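Local structure of DUF574 domain-containing protein (Thermobifida fusca, 2QE6) at residues Ala187-Val198 and Gln263-Ala274. The protein binds S-adenosylmethionine and probably transfers its methyl group to a substrate not yet identified. The protein carries 1 engineered substitution. Numbering follows the deposited sequence.
Sequences APGSYLFMTSLV and QLGMAGIGRKKA
The backbone oxygen of S190 receives the N-H of K272 (N to O 2.8 Å, 166° at the hydrogen) and a further CA-H contact from R271. K272 O in turn takes the N-H of G189 at 2.8 Å. That turn, A187 to S190, is type II: proline suits its second position, and the positive phi of G189 would press a side chain against the preceding carbonyl. S190 OG ties the turn inward, donating to A187 O. The extended K272 chain passes A187 O (CD to O 3.8 Å) and carries NZ to the carbonyls of R183 and L186 at the end of helix 175-185.

Beyond the turn, strands 191-197 and 265-271 form antiparallel hydrogen-bonded pairs at L192/G270, M194/G268 and S196/M266. This sets strand 265-271, the one antiparallel strand of a Rossmann-like methyltransferase sheet, between strands 191-197 and 235-243, as in class I enzymes. With glycine at 268 and 270, the bulk on that face of these pairs is left to L192 and the selenomethionine M194.

The other face, packed on helix 54-75 through Y191, F193 and A267, is largely apolar. I269 lays CD1 over one face of the F193 ring, 3.9 Å from its centroid, while its CG2 branch reaches Y191 CD2 at 3.7 Å. R271 CG, anti to the backbone N (chi1 -176°), sits over one face of the Y191 ring, toward its rim, as a CH-pi contact, and the chain then bends to a salt bridge with E235. T195 turns its methyl to A267 CB, leaving OG1 for G165 N and the S-adenosylmethionine-binding N61. At the far end, back on the face of L192 and M194, V198 CG2 rests on CG of the selenomethionine M266 at 3.8 Å. V198 N donates to L264 O, one residue beyond the paired strands.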
ATOM      1  N   ALA A 187      -5.033  14.506 -12.542  1.00 33.24           N
ATOM      2  CA  ALA A 187      -5.954  14.904 -13.574  1.00 33.21           C
ATOM      3  C   ALA A 187      -7.289  14.198 -13.432  1.00 34.29           C
ATOM      4  O   ALA A 187      -7.352  13.080 -12.888  1.00 34.90           O
ATOM      5  CB  ALA A 187      -5.354  14.578 -14.950  1.00 31.58           C
ATOM      6  N   PRO A 188      -8.374  14.826 -13.937  1.00 34.70           N
ATOM      7  CA  PRO A 188      -9.632  14.124 -13.987  1.00 35.51           C
ATOM      8  C   PRO A 188      -9.475  12.796 -14.699  1.00 33.73           C
ATOM      9  O   PRO A 188      -8.721  12.697 -15.663  1.00 33.37           O
ATOM     10  CB  PRO A 188     -10.509  15.062 -14.794  1.00 38.06           C
ATOM     11  CG  PRO A 188      -9.978  16.418 -14.460  1.00 35.63           C
ATOM     12  CD  PRO A 188      -8.511  16.193 -14.474  1.00 35.52           C
ATOM     13  N   GLY A 189     -10.118  11.760 -14.175  1.00 33.72           N
ATOM     14  CA  GLY A 189     -10.029  10.435 -14.792  1.00 32.52           C
ATOM     15  C   GLY A 189      -8.993   9.583 -14.109  1.00 32.49           C
ATOM     16  O   GLY A 189      -8.812   8.432 -14.465  1.00 30.36           O
ATOM     17  N   SER A 190      -8.352  10.158 -13.092  1.00 31.82           N
ATOM     18  CA  SER A 190      -7.357   9.482 -12.304  1.00 31.22           C
ATOM     19  C   SER A 190      -8.034   8.706 -11.184  1.00 33.36           C
ATOM     20  O   SER A 190      -9.229   8.888 -10.929  1.00 32.54           O
ATOM     21  CB  SER A 190      -6.414  10.519 -11.730  1.00 30.86           C
ATOM     22  OG  SER A 190      -5.573  11.041 -12.744  1.00 30.10           O
ATOM     23  N   TYR A 191      -7.261   7.864 -10.510  1.00 34.68           N
ATOM     24  CA  TYR A 191      -7.766   7.095  -9.383  1.00 35.08           C
ATOM     25  C   TYR A 191      -6.864   7.210  -8.170  1.00 36.77           C
ATOM     26  O   TYR A 191      -5.664   7.447  -8.306  1.00 35.17           O
ATOM     27  CB  TYR A 191      -7.906   5.623  -9.773  1.00 34.92           C
ATOM     28  CG  TYR A 191      -8.921   5.364 -10.869  1.00 31.78           C
ATOM     29  CD1 TYR A 191      -8.598   5.538 -12.186  1.00 27.10           C
ATOM     30  CD2 TYR A 191     -10.219   4.945 -10.562  1.00 28.26           C
ATOM     31  CE1 TYR A 191      -9.530   5.274 -13.208  1.00 31.21           C
ATOM     32  CE2 TYR A 191     -11.154   4.679 -11.551  1.00 36.26           C
ATOM     33  CZ  TYR A 191     -10.794   4.842 -12.879  1.00 34.53           C
ATOM     34  OH  TYR A 191     -11.712   4.613 -13.855  1.00 33.86           O
ATOM     35  N   LEU A 192      -7.478   7.068  -6.989  1.00 36.34           N
ATOM     36  CA  LEU A 192      -6.800   6.849  -5.716  1.00 35.58           C
ATOM     37  C   LEU A 192      -7.210   5.474  -5.182  1.00 36.37           C
ATOM     38  O   LEU A 192      -8.406   5.199  -5.044  1.00 33.16           O
ATOM     39  CB  LEU A 192      -7.206   7.923  -4.707  1.00 33.88           C
ATOM     40  CG  LEU A 192      -6.552   7.907  -3.319  1.00 37.83           C
ATOM     41  CD1 LEU A 192      -5.064   8.085  -3.408  1.00 39.73           C
ATOM     42  CD2 LEU A 192      -7.224   9.001  -2.445  1.00 32.30           C
ATOM     43  N   PHE A 193      -6.224   4.610  -4.949  1.00 34.50           N
ATOM     44  CA  PHE A 193      -6.421   3.225  -4.438  1.00 34.90           C
ATOM     45  C   PHE A 193      -5.734   3.177  -3.057  1.00 37.95           C
ATOM     46  O   PHE A 193      -4.526   3.387  -2.958  1.00 37.11           O
ATOM     47  CB  PHE A 193      -5.792   2.256  -5.458  1.00 34.17           C
ATOM     48  CG  PHE A 193      -5.819   0.785  -5.096  1.00 31.21           C
ATOM     49  CD1 PHE A 193      -6.652   0.265  -4.115  1.00 36.71           C
ATOM     50  CD2 PHE A 193      -5.041  -0.112  -5.844  1.00 35.30           C
ATOM     51  CE1 PHE A 193      -6.698  -1.105  -3.855  1.00 34.96           C
ATOM     52  CE2 PHE A 193      -5.064  -1.481  -5.570  1.00 34.30           C
ATOM     53  CZ  PHE A 193      -5.919  -1.981  -4.577  1.00 32.56           C
HETATM   54  N   MSE A 194      -6.504   2.980  -1.979  1.00 35.77           N
HETATM   55  CA  MSE A 194      -5.924   2.851  -0.663  1.00 35.71           C
HETATM   56  C   MSE A 194      -6.467   1.641   0.085  1.00 34.23           C
HETATM   57  O   MSE A 194      -7.600   1.210  -0.160  1.00 36.16           O
HETATM   58  CB  MSE A 194      -6.252   4.094   0.185  1.00 35.05           C
HETATM   59  CG  MSE A 194      -5.955   5.392  -0.533  1.00 42.33           C
HETATM   60 SE   MSE A 194      -5.932   6.893   0.701  0.75 36.43          SE
HETATM   61  CE  MSE A 194      -7.853   7.226   0.906  1.00 39.33           C
ATOM     62  N   THR A 195      -5.684   1.111   1.022  1.00 32.37           N
ATOM     63  CA  THR A 195      -6.218   0.134   1.961  1.00 33.77           C
ATOM     64  C   THR A 195      -5.770   0.599   3.345  1.00 32.30           C
ATOM     65  O   THR A 195      -4.826   1.363   3.467  1.00 34.67           O
ATOM     66  CB  THR A 195      -5.814  -1.298   1.670  1.00 34.95           C
ATOM     67  OG1 THR A 195      -4.450  -1.508   2.078  1.00 39.38           O
ATOM     68  CG2 THR A 195      -6.033  -1.632   0.200  1.00 33.75           C
ATOM     69  N   SER A 196      -6.425   0.114   4.375  1.00 34.35           N
ATOM     70  CA  SER A 196      -6.200   0.646   5.706  1.00 33.23           C
ATOM     71  C   SER A 196      -6.684  -0.354   6.735  1.00 36.85           C
ATOM     72  O   SER A 196      -7.722  -0.966   6.559  1.00 36.73           O
ATOM     73  CB  SER A 196      -6.988   1.920   5.907  1.00 35.21           C
ATOM     74  OG  SER A 196      -6.816   2.439   7.259  1.00 34.22           O
ATOM     75  N   LEU A 197      -5.940  -0.458   7.828  1.00 35.62           N
ATOM     76  CA  LEU A 197      -6.451  -0.978   9.058  1.00 34.30           C
ATOM     77  C   LEU A 197      -7.743  -0.250   9.428  1.00 33.90           C
ATOM     78  O   LEU A 197      -7.802   0.994   9.410  1.00 35.39           O
ATOM     79  CB  LEU A 197      -5.365  -0.808  10.133  1.00 34.77           C
ATOM     80  CG  LEU A 197      -5.561  -1.321  11.560  1.00 45.42           C
ATOM     81  CD1 LEU A 197      -5.911  -2.836  11.625  1.00 46.91           C
ATOM     82  CD2 LEU A 197      -4.281  -0.999  12.300  1.00 43.03           C
ATOM     83  N   VAL A 198      -8.775  -1.017   9.804  1.00 32.52           N
ATOM     84  CA  VAL A 198     -10.138  -0.466   9.987  1.00 30.70           C
ATOM     85  C   VAL A 198     -10.556  -0.672  11.435  1.00 33.25           C
ATOM     86  O   VAL A 198     -10.111  -1.603  12.086  1.00 31.72           O
ATOM     87  CB  VAL A 198     -11.184  -1.088   8.979  1.00 31.11           C
ATOM     88  CG1 VAL A 198     -11.512  -2.537   9.329  1.00 28.12           C
ATOM     89  CG2 VAL A 198     -12.468  -0.217   8.912  1.00 30.36           C
ATOM     90  N   GLN A 263     -11.244  -9.266   8.665  1.00 35.02           N
ATOM     91  CA  GLN A 263     -11.914  -8.046   9.170  1.00 36.01           C
ATOM     92  C   GLN A 263     -10.988  -6.985   9.776  1.00 36.52           C
ATOM     93  O   GLN A 263     -11.444  -6.067  10.488  1.00 35.28           O
ATOM     94  CB  GLN A 263     -12.966  -8.432  10.190  1.00 35.66           C
ATOM     95  CG  GLN A 263     -14.109  -9.216   9.556  1.00 41.16           C
ATOM     96  CD  GLN A 263     -14.960  -9.809  10.593  1.00 39.73           C
ATOM     97  OE1 GLN A 263     -15.997  -9.282  10.892  1.00 45.73           O
ATOM     98  NE2 GLN A 263     -14.500 -10.886  11.201  1.00 44.39           N
ATOM     99  N   LEU A 264      -9.700  -7.094   9.460  1.00 31.34           N
ATOM    100  CA  LEU A 264      -8.692  -6.172   9.954  1.00 31.62           C
ATOM    101  C   LEU A 264      -8.501  -4.945   9.043  1.00 34.86           C
ATOM    102  O   LEU A 264      -8.145  -3.892   9.525  1.00 36.11           O
ATOM    103  CB  LEU A 264      -7.330  -6.901  10.179  1.00 32.64           C
ATOM    104  CG  LEU A 264      -7.228  -7.748  11.461  1.00 35.34           C
ATOM    105  CD1 LEU A 264      -5.886  -8.532  11.461  1.00 33.05           C
ATOM    106  CD2 LEU A 264      -7.425  -6.943  12.712  1.00 36.12           C
ATOM    107  N   GLY A 265      -8.725  -5.088   7.736  1.00 32.27           N
ATOM    108  CA  GLY A 265      -8.555  -3.984   6.813  1.00 33.27           C
ATOM    109  C   GLY A 265      -9.642  -3.802   5.781  1.00 34.28           C
ATOM    110  O   GLY A 265     -10.394  -4.754   5.473  1.00 35.68           O
HETATM  111  N   MSE A 266      -9.720  -2.570   5.250  1.00 34.39           N
HETATM  112  CA  MSE A 266     -10.639  -2.242   4.144  1.00 33.24           C
HETATM  113  C   MSE A 266      -9.890  -1.691   2.964  1.00 33.71           C
HETATM  114  O   MSE A 266      -8.810  -1.196   3.116  1.00 36.73           O
HETATM  115  CB  MSE A 266     -11.715  -1.250   4.568  1.00 33.40           C
HETATM  116  CG  MSE A 266     -12.712  -1.859   5.519  1.00 37.60           C
HETATM  117 SE   MSE A 266     -14.395  -1.018   5.584  0.75 31.38          SE
HETATM  118  CE  MSE A 266     -15.329  -2.228   6.723  1.00 31.85           C
ATOM    119  N   ALA A 267     -10.499  -1.796   1.789  1.00 35.99           N
ATOM    120  CA  ALA A 267      -9.952  -1.309   0.537  1.00 33.34           C
ATOM    121  C   ALA A 267     -11.005  -0.398  -0.127  1.00 34.48           C
ATOM    122  O   ALA A 267     -12.210  -0.616   0.032  1.00 32.80           O
ATOM    123  CB  ALA A 267      -9.645  -2.485  -0.410  1.00 32.93           C
ATOM    124  N   GLY A 268     -10.534   0.590  -0.893  1.00 32.80           N
ATOM    125  CA  GLY A 268     -11.394   1.434  -1.711  1.00 34.76           C
ATOM    126  C   GLY A 268     -10.598   1.990  -2.881  1.00 34.39           C
ATOM    127  O   GLY A 268      -9.405   2.197  -2.771  1.00 36.41           O
ATOM    128  N   ILE A 269     -11.269   2.196  -4.002  1.00 33.74           N
ATOM    129  CA  ILE A 269     -10.705   2.901  -5.144  1.00 33.42           C
ATOM    130  C   ILE A 269     -11.723   3.964  -5.555  1.00 33.05           C
ATOM    131  O   ILE A 269     -12.915   3.676  -5.680  1.00 36.98           O
ATOM    132  CB  ILE A 269     -10.437   1.989  -6.339  1.00 32.03           C
ATOM    133  CG1 ILE A 269      -9.342   0.984  -6.015  1.00 34.47           C
ATOM    134  CG2 ILE A 269      -9.982   2.828  -7.576  1.00 33.86           C
ATOM    135  CD1 ILE A 269      -8.925   0.164  -7.210  1.00 30.10           C
ATOM    136  N   GLY A 270     -11.256   5.192  -5.704  1.00 34.85           N
ATOM    137  CA  GLY A 270     -12.091   6.310  -6.112  1.00 36.01           C
ATOM    138  C   GLY A 270     -11.544   6.981  -7.353  1.00 33.41           C
ATOM    139  O   GLY A 270     -10.325   7.037  -7.551  1.00 34.36           O
ATOM    140  N   ARG A 271     -12.448   7.517  -8.167  1.00 34.27           N
ATOM    141  CA  ARG A 271     -12.087   8.160  -9.423  1.00 35.09           C
ATOM    142  C   ARG A 271     -12.280   9.681  -9.311  1.00 32.71           C
ATOM    143  O   ARG A 271     -13.281  10.146  -8.804  1.00 33.88           O
ATOM    144  CB  ARG A 271     -12.946   7.587 -10.546  1.00 32.95           C
ATOM    145  CG  ARG A 271     -12.617   8.086 -11.930  1.00 36.71           C
ATOM    146  CD  ARG A 271     -13.528   7.477 -12.957  1.00 34.24           C
ATOM    147  NE  ARG A 271     -14.924   7.847 -12.751  1.00 34.70           N
ATOM    148  CZ  ARG A 271     -15.485   8.957 -13.220  1.00 39.28           C
ATOM    149  NH1 ARG A 271     -14.785   9.802 -13.937  1.00 36.86           N
ATOM    150  NH2 ARG A 271     -16.752   9.216 -12.966  1.00 45.03           N
ATOM    151  N   LYS A 272     -11.304  10.445  -9.794  1.00 33.15           N
ATOM    152  CA  LYS A 272     -11.402  11.902  -9.851  1.00 31.24           C
ATOM    153  C   LYS A 272     -12.269  12.290 -11.017  1.00 31.71           C
ATOM    154  O   LYS A 272     -12.044  11.859 -12.124  1.00 34.75           O
ATOM    155  CB  LYS A 272     -10.007  12.551 -10.006  1.00 27.43           C
ATOM    156  CG  LYS A 272     -10.036  14.019  -9.859  1.00 29.60           C
ATOM    157  CD  LYS A 272      -8.652  14.621  -9.649  1.00 31.83           C
ATOM    158  CE  LYS A 272      -8.714  16.072  -9.184  1.00 36.23           C
ATOM    159  NZ  LYS A 272      -7.327  16.608  -8.932  1.00 31.89           N
ATOM    160  N   LYS A 273     -13.281  13.101 -10.769  1.00 37.13           N
ATOM    161  CA  LYS A 273     -14.195  13.491 -11.833  1.00 37.63           C
ATOM    162  C   LYS A 273     -13.675  14.692 -12.572  1.00 37.95           C
ATOM    163  O   LYS A 273     -12.945  15.498 -11.998  1.00 37.59           O
ATOM    164  CB  LYS A 273     -15.565  13.801 -11.249  1.00 36.89           C
ATOM    165  CG  LYS A 273     -16.204  12.583 -10.625  1.00 35.78           C
ATOM    166  CD  LYS A 273     -17.689  12.763 -10.382  1.00 45.92           C
ATOM    167  CE  LYS A 273     -17.990  13.395  -9.027  1.00 52.29           C
ATOM    168  NZ  LYS A 273     -19.392  13.950  -9.083  1.00 61.15           N
ATOM    169  N   ALA A 274     -14.032  14.788 -13.862  1.00 37.93           N
ATOM    170  CA  ALA A 274     -13.936  16.047 -14.599  1.00 38.66           C
ATOM    171  C   ALA A 274     -14.932  16.994 -13.924  1.00 40.09           C
ATOM    172  O   ALA A 274     -15.914  16.507 -13.346  1.00 39.99           O
ATOM    173  CB  ALA A 274     -14.275  15.865 -16.078  1.00 33.95           C
ATOM    174  OXT ALA A 274     -14.759  18.225 -13.922  1.00 41.32           O
TER